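PDB 3IF2: aminotransferase from Psychrobacter arcticus 273-4, which probably transfers amino groups between amino and keto acids, perhaps valine and pyruvate, using bound pyridoxal 5'-phosphate as cofactor. Local coordinates for residues A291-I294 against E295-A299; I430-I433 against G434-R438. All coordinates share one frame; numbering follows the deposited sequence. Where two conformers were deposited one is given.

Interaction 1 (A291-I294 against E295-A299); sequences AKVI and EAVSA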
ATOM      1  N   ALA A 291     -12.380   3.837 -17.670  1.00 34.23           N
ATOM      2  CA  ALA A 291     -10.978   4.264 -17.876  1.00 34.57           C
ATOM      3  C   ALA A 291     -10.582   5.466 -17.003  1.00 35.47           C
ATOM      4  O   ALA A 291      -9.507   5.473 -16.390  1.00 35.93           O
ATOM      5  CB  ALA A 291     -10.726   4.595 -19.358  1.00 33.38           C
ATOM      6  N   LYS A 292     -11.491   6.442 -16.922  1.00 35.60           N
ATOM      7  CA  LYS A 292     -11.303   7.667 -16.131  0.50 35.68           C
ATOM      8  C   LYS A 292     -10.960   7.347 -14.667  1.00 35.37           C
ATOM      9  O   LYS A 292     -10.034   7.939 -14.087  1.00 36.13           O
ATOM     10  CB  LYS A 292     -12.558   8.561 -16.249  0.50 35.91           C
ATOM     11  CG  LYS A 292     -12.481   9.916 -15.558  0.50 36.14           C
ATOM     12  CD  LYS A 292     -13.545  10.878 -16.081  0.50 36.17           C
ATOM     13  CE  LYS A 292     -13.581  12.148 -15.250  0.50 35.92           C
ATOM     14  NZ  LYS A 292     -12.262  12.808 -15.254  0.50 35.86           N
ATOM     15  N   VAL A 293     -11.694   6.395 -14.077  1.00 34.38           N
ATOM     16  CA  VAL A 293     -11.460   5.964 -12.681  1.00 33.03           C
ATOM     17  C   VAL A 293     -10.121   5.189 -12.543  1.00 33.44           C
ATOM     18  O   VAL A 293      -9.374   5.421 -11.591  1.00 35.00           O
ATOM     19  CB  VAL A 293     -12.622   5.098 -12.144  1.00 32.42           C
ATOM     20  CG1 VAL A 293     -12.303   4.533 -10.761  1.00 31.40           C
ATOM     21  CG2 VAL A 293     -13.909   5.901 -12.109  1.00 31.04           C
ATOM     22  N   ILE A 294      -9.819   4.308 -13.502  1.00 32.53           N
ATOM     23  CA  ILE A 294      -8.599   3.495 -13.497  1.00 31.64           C
ATOM     24  C   ILE A 294      -7.350   4.372 -13.635  1.00 32.94           C
ATOM     25  O   ILE A 294      -6.351   4.134 -12.933  1.00 33.50           O
ATOM     26  CB  ILE A 294      -8.646   2.350 -14.570  1.00 31.11           C
ATOM     27  CG1 ILE A 294      -9.887   1.446 -14.380  1.00 31.08           C
ATOM     28  CG2 ILE A 294      -7.405   1.482 -14.543  1.00 29.84           C
ATOM     29  CD1 ILE A 294     -10.053   0.796 -12.962  1.00 30.65           C
ATOM     30  N   GLU A 295      -7.405   5.387 -14.498  1.00 34.23           N
ATOM     31  CA  GLU A 295      -6.293   6.351 -14.628  1.00 35.49           C
ATOM     32  C   GLU A 295      -6.020   7.061 -13.309  1.00 34.22           C
ATOM     33  O   GLU A 295      -4.863   7.244 -12.944  1.00 35.17           O
ATOM     34  CB  GLU A 295      -6.519   7.373 -15.750  1.00 36.85           C
ATOM     35  CG  GLU A 295      -6.346   6.789 -17.134  1.00 38.37           C
ATOM     36  CD  GLU A 295      -6.979   7.630 -18.240  1.00 40.30           C
ATOM     37  OE1 GLU A 295      -7.160   8.860 -18.074  1.00 41.64           O
ATOM     38  OE2 GLU A 295      -7.325   7.039 -19.283  1.00 41.07           O
ATOM     39  N   ALA A 296      -7.081   7.436 -12.601  1.00 33.77           N
ATOM     40  CA  ALA A 296      -6.978   8.069 -11.266  1.00 32.54           C
ATOM     41  C   ALA A 296      -6.280   7.151 -10.271  1.00 32.06           C
ATOM     42  O   ALA A 296      -5.332   7.577  -9.590  1.00 32.07           O
ATOM     43  CB  ALA A 296      -8.358   8.459 -10.740  1.00 31.12           C
ATOM     44  N   VAL A 297      -6.729   5.895 -10.221  1.00 31.55           N
ATOM     45  CA  VAL A 297      -6.146   4.879  -9.331  1.00 31.73           C
ATOM     46  C   VAL A 297      -4.676   4.645  -9.650  1.00 31.79           C
ATOM     47  O   VAL A 297      -3.831   4.576  -8.732  1.00 32.54           O
ATOM     48  CB  VAL A 297      -6.933   3.526  -9.358  1.00 32.05           C
ATOM     49  CG1 VAL A 297      -6.257   2.461  -8.472  1.00 30.99           C
ATOM     50  CG2 VAL A 297      -8.368   3.757  -8.891  1.00 31.96           C
ATOM     51  N   SER A 298      -4.375   4.551 -10.942  1.00 32.18           N
ATOM     52  CA  SER A 298      -2.998   4.365 -11.447  0.50 31.81           C
ATOM     53  C   SER A 298      -2.104   5.500 -10.971  1.00 31.47           C
ATOM     54  O   SER A 298      -1.029   5.264 -10.398  1.00 32.39           O
ATOM     55  CB  SER A 298      -2.990   4.289 -12.994  0.50 32.19           C
ATOM     56  OG  SER A 298      -1.689   4.369 -13.565  0.50 32.10           O
ATOM     57  N   ALA A 299      -2.563   6.739 -11.200  1.00 30.46           N
ATOM     58  CA  ALA A 299      -1.800   7.940 -10.811  1.00 30.24           C
ATOM     59  C   ALA A 299      -1.568   7.998  -9.296  1.00 31.02           C
ATOM     60  O   ALA A 299      -0.467   8.364  -8.850  1.00 31.74           O
ATOM     61  CB  ALA A 299      -2.457   9.239 -11.327  1.00 28.77           C
TER
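Ala291 to Ile294 and Glu295 to Ala299 form the opening turns of helix 291-305, an alpha-helix of the large domain of a fold type I aminotransferase, joined by i to i+4 backbone bonds. The Glu295 N to Ala291 O bond (2.8 Å, N-H...O angle 167°) is short and nearly straight. Lys292 O receives Ala296 N only weakly at 3.3 Å, whereas Val293 O takes Val297 N at 3.0 Å and Ile294 O takes Ser298 N at 2.8 Å. At the start of the helix, the side chain of Asp290 accepts the N-H of Lys292.

One side of the helix is apolar. Val297 holds CG2 beside its own backbone N (chi1 177° places CG1 anti), which directs CG2 back over the preceding turn, 4.4 Å from Val293 CG1. Ile294 and Val297 both lie on Ala110 and Ile287, so their beta-branched side chains cover strands 109-112 and 285-288 of the central sheet. Val293 meets Leu122 and Ala296 meets Leu125, both of helix 115-125. Ala296 is also packed against Phe4 of the second subunit, and a single methyl is consistent with its buried position between Leu125 and that phenylalanine.

Glu295 belongs to the exposed side. With CG beside the backbone N (chi1 -74°) and the chain extended beyond it, the side chain runs back along Ala291. Its negative charge near the N-terminal end of the helix would probably be favoured by the helix dipole. Glu295 CG lies 3.5 Å from Ala291 O, and Glu295 OE2 comes to 4.2 Å from Ala291 CB.

Interaction 2 (I430-I433 against G434-R438); sequences IKVI and GEVVR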
ATOM      1  N   ILE A 430     -19.674 -19.768  21.922  1.00 38.67           N
ATOM      2  CA  ILE A 430     -21.140 -19.704  21.987  1.00 38.08           C
ATOM      3  C   ILE A 430     -21.649 -20.167  23.368  1.00 38.80           C
ATOM      4  O   ILE A 430     -22.617 -19.590  23.871  1.00 39.79           O
ATOM      5  CB  ILE A 430     -21.808 -20.466  20.823  1.00 37.12           C
ATOM      6  CG1 ILE A 430     -21.520 -19.747  19.513  1.00 36.41           C
ATOM      7  CG2 ILE A 430     -23.326 -20.558  20.998  1.00 37.30           C
ATOM      8  CD1 ILE A 430     -21.911 -20.543  18.312  1.00 36.56           C
ATOM      9  N   LYS A 431     -20.993 -21.164  23.980  1.00 38.44           N
ATOM     10  CA  LYS A 431     -21.347 -21.619  25.346  1.00 38.23           C
ATOM     11  C   LYS A 431     -21.280 -20.437  26.342  1.00 37.23           C
ATOM     12  O   LYS A 431     -22.228 -20.222  27.092  1.00 36.18           O
ATOM     13  CB  LYS A 431     -20.440 -22.781  25.821  1.00 38.65           C
ATOM     14  CG  LYS A 431     -20.818 -23.449  27.171  1.00 39.15           C
ATOM     15  CD  LYS A 431     -19.759 -24.499  27.563  1.00 39.90           C
ATOM     16  CE  LYS A 431     -20.081 -25.248  28.851  1.00 40.33           C
ATOM     17  NZ  LYS A 431     -20.222 -24.332  30.025  1.00 40.97           N
ATOM     18  N   VAL A 432     -20.180 -19.671  26.292  1.00 36.57           N
ATOM     19  CA  VAL A 432     -19.959 -18.497  27.166  1.00 35.96           C
ATOM     20  C   VAL A 432     -20.936 -17.370  26.812  1.00 34.92           C
ATOM     21  O   VAL A 432     -21.515 -16.767  27.714  1.00 34.89           O
ATOM     22  CB  VAL A 432     -18.477 -17.976  27.121  1.00 36.31           C
ATOM     23  CG1 VAL A 432     -18.280 -16.773  28.057  1.00 35.43           C
ATOM     24  CG2 VAL A 432     -17.503 -19.089  27.499  1.00 36.41           C
ATOM     25  N   ILE A 433     -21.114 -17.098  25.517  1.00 34.35           N
ATOM     26  CA  ILE A 433     -22.112 -16.117  25.037  1.00 34.74           C
ATOM     27  C   ILE A 433     -23.505 -16.473  25.558  1.00 36.00           C
ATOM     28  O   ILE A 433     -24.235 -15.595  26.008  1.00 37.06           O
ATOM     29  CB  ILE A 433     -22.159 -16.013  23.492  1.00 34.32           C
ATOM     30  CG1 ILE A 433     -20.889 -15.328  22.954  1.00 33.47           C
ATOM     31  CG2 ILE A 433     -23.392 -15.215  23.020  1.00 33.98           C
ATOM     32  CD1 ILE A 433     -20.687 -15.464  21.453  1.00 32.82           C
ATOM     33  N   GLY A 434     -23.848 -17.758  25.539  1.00 36.38           N
ATOM     34  CA  GLY A 434     -25.132 -18.212  26.034  1.00 37.18           C
ATOM     35  C   GLY A 434     -25.312 -17.999  27.527  1.00 38.30           C
ATOM     36  O   GLY A 434     -26.347 -17.485  27.961  1.00 39.25           O
ATOM     37  N   GLU A 435     -24.303 -18.382  28.312  1.00 38.75           N
ATOM     38  CA  GLU A 435     -24.358 -18.259  29.773  1.00 38.89           C
ATOM     39  C   GLU A 435     -24.489 -16.799  30.194  1.00 38.44           C
ATOM     40  O   GLU A 435     -25.430 -16.456  30.911  1.00 38.17           O
ATOM     41  CB  GLU A 435     -23.152 -18.940  30.445  1.00 40.05           C
ATOM     42  CG  GLU A 435     -23.255 -20.486  30.432  1.00 41.40           C
ATOM     43  CD  GLU A 435     -21.954 -21.209  30.780  1.00 42.38           C
ATOM     44  OE1 GLU A 435     -20.867 -20.751  30.351  1.00 42.88           O
ATOM     45  OE2 GLU A 435     -22.023 -22.268  31.450  1.00 43.11           O
ATOM     46  N   VAL A 436     -23.599 -15.949  29.679  1.00 37.82           N
ATOM     47  CA  VAL A 436     -23.603 -14.516  30.019  1.00 37.18           C
ATOM     48  C   VAL A 436     -24.937 -13.827  29.663  1.00 36.87           C
ATOM     49  O   VAL A 436     -25.517 -13.142  30.525  1.00 36.33           O
ATOM     50  CB  VAL A 436     -22.385 -13.771  29.406  1.00 36.52           C
ATOM     51  CG1 VAL A 436     -22.491 -12.257  29.608  1.00 36.02           C
ATOM     52  CG2 VAL A 436     -21.084 -14.309  30.013  1.00 35.73           C
ATOM     53  N   VAL A 437     -25.430 -14.075  28.442  1.00 36.21           N
ATOM     54  CA  VAL A 437     -26.672 -13.456  27.943  1.00 36.13           C
ATOM     55  C   VAL A 437     -27.930 -13.967  28.648  1.00 37.52           C
ATOM     56  O   VAL A 437     -28.814 -13.175  28.975  1.00 37.23           O
ATOM     57  CB  VAL A 437     -26.811 -13.587  26.396  1.00 35.61           C
ATOM     58  CG1 VAL A 437     -28.199 -13.155  25.919  1.00 35.18           C
ATOM     59  CG2 VAL A 437     -25.717 -12.772  25.688  1.00 33.84           C
ATOM     60  N   ARG A 438     -28.023 -15.278  28.871  1.00 38.99           N
ATOM     61  CA  ARG A 438     -29.169 -15.838  29.597  1.00 39.42           C
ATOM     62  C   ARG A 438     -29.245 -15.251  31.004  1.00 40.34           C
ATOM     63  O   ARG A 438     -30.317 -14.845  31.438  1.00 40.91           O
ATOM     64  CB  ARG A 438     -29.115 -17.365  29.680  1.00 39.51           C
ATOM     65  CG  ARG A 438     -29.490 -18.112  28.389  1.00 39.23           C
ATOM     66  CD  ARG A 438     -29.823 -19.597  28.692  1.00 38.89           C
ATOM     67  NE  ARG A 438     -28.786 -20.255  29.492  1.00 38.60           N
ATOM     68  CZ  ARG A 438     -27.644 -20.784  29.035  1.00 38.05           C
ATOM     69  NH1 ARG A 438     -27.322 -20.770  27.734  1.00 37.77           N
ATOM     70  NH2 ARG A 438     -26.795 -21.329  29.912  1.00 37.94           N
TER
HETATM   71  O   HOH W   1     -20.916 -24.421  32.691  1.00 43.15           O
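Glu435 OE2 is gripped twice: by Lys431 NZ in a weak hydrogen bond of 3.1 Å that forms part of a salt bridge, and by a water that donates to it at 2.7 Å. The same water accepts from Lys431 NZ, so it bridges the two charges. This is an i to i+4 ion pair on the exposed side of the C-terminal helix 423-441. The lysine chain is extended until its last torsion (chi4 -59°) bends the ammonium toward the carboxylate, and the long, flexible chains suit a surface position.

Along the helix backbone, N-H groups bond to carbonyls one turn back, the shortest being Gly434 N to Ile430 O at 2.8 Å. Beta-branched side chains pair along two rows: Val436 CG2 lies 4.2 Å from Val432 CG1, and Val437 CG2 lies 4.3 Å from Ile433 CG2. Val436 and Val437 press their branched side chains on Leu382 of helix 379-388, while Ile430 reaches Leu347 and Leu348 of helix 324-351.

Gly434, lacking a side chain, leaves room for Arg438 to fold back and bond Ala351 O through NH1. Arg438 NH1 sits 3.8 Å from Gly434 CA, and Gly434 O lies above one guanidinium face, toward its rim.

Both interactions are i to i+4 contacts along a short run of amphipathic helix, but they serve different parts of the subunit: their centres are 49 Å apart, on opposite sides of the chain's centre, and their nearest atoms are about 38 Å from each other. Interaction 1 is the nearer to the cofactor. The side chain of Val297 is about 13 Å from a bound pyridoxal 5'-phosphate and about 11 Å from that of Ser115, a cofactor-binding residue at the start of helix 115-125, on which this helix packs. Interaction 1 also meets the second subunit. Interaction 2 lies away from the cofactor site and touches no other chain of the assembly; it joins the C-terminal helix to its neighbours within one subunit.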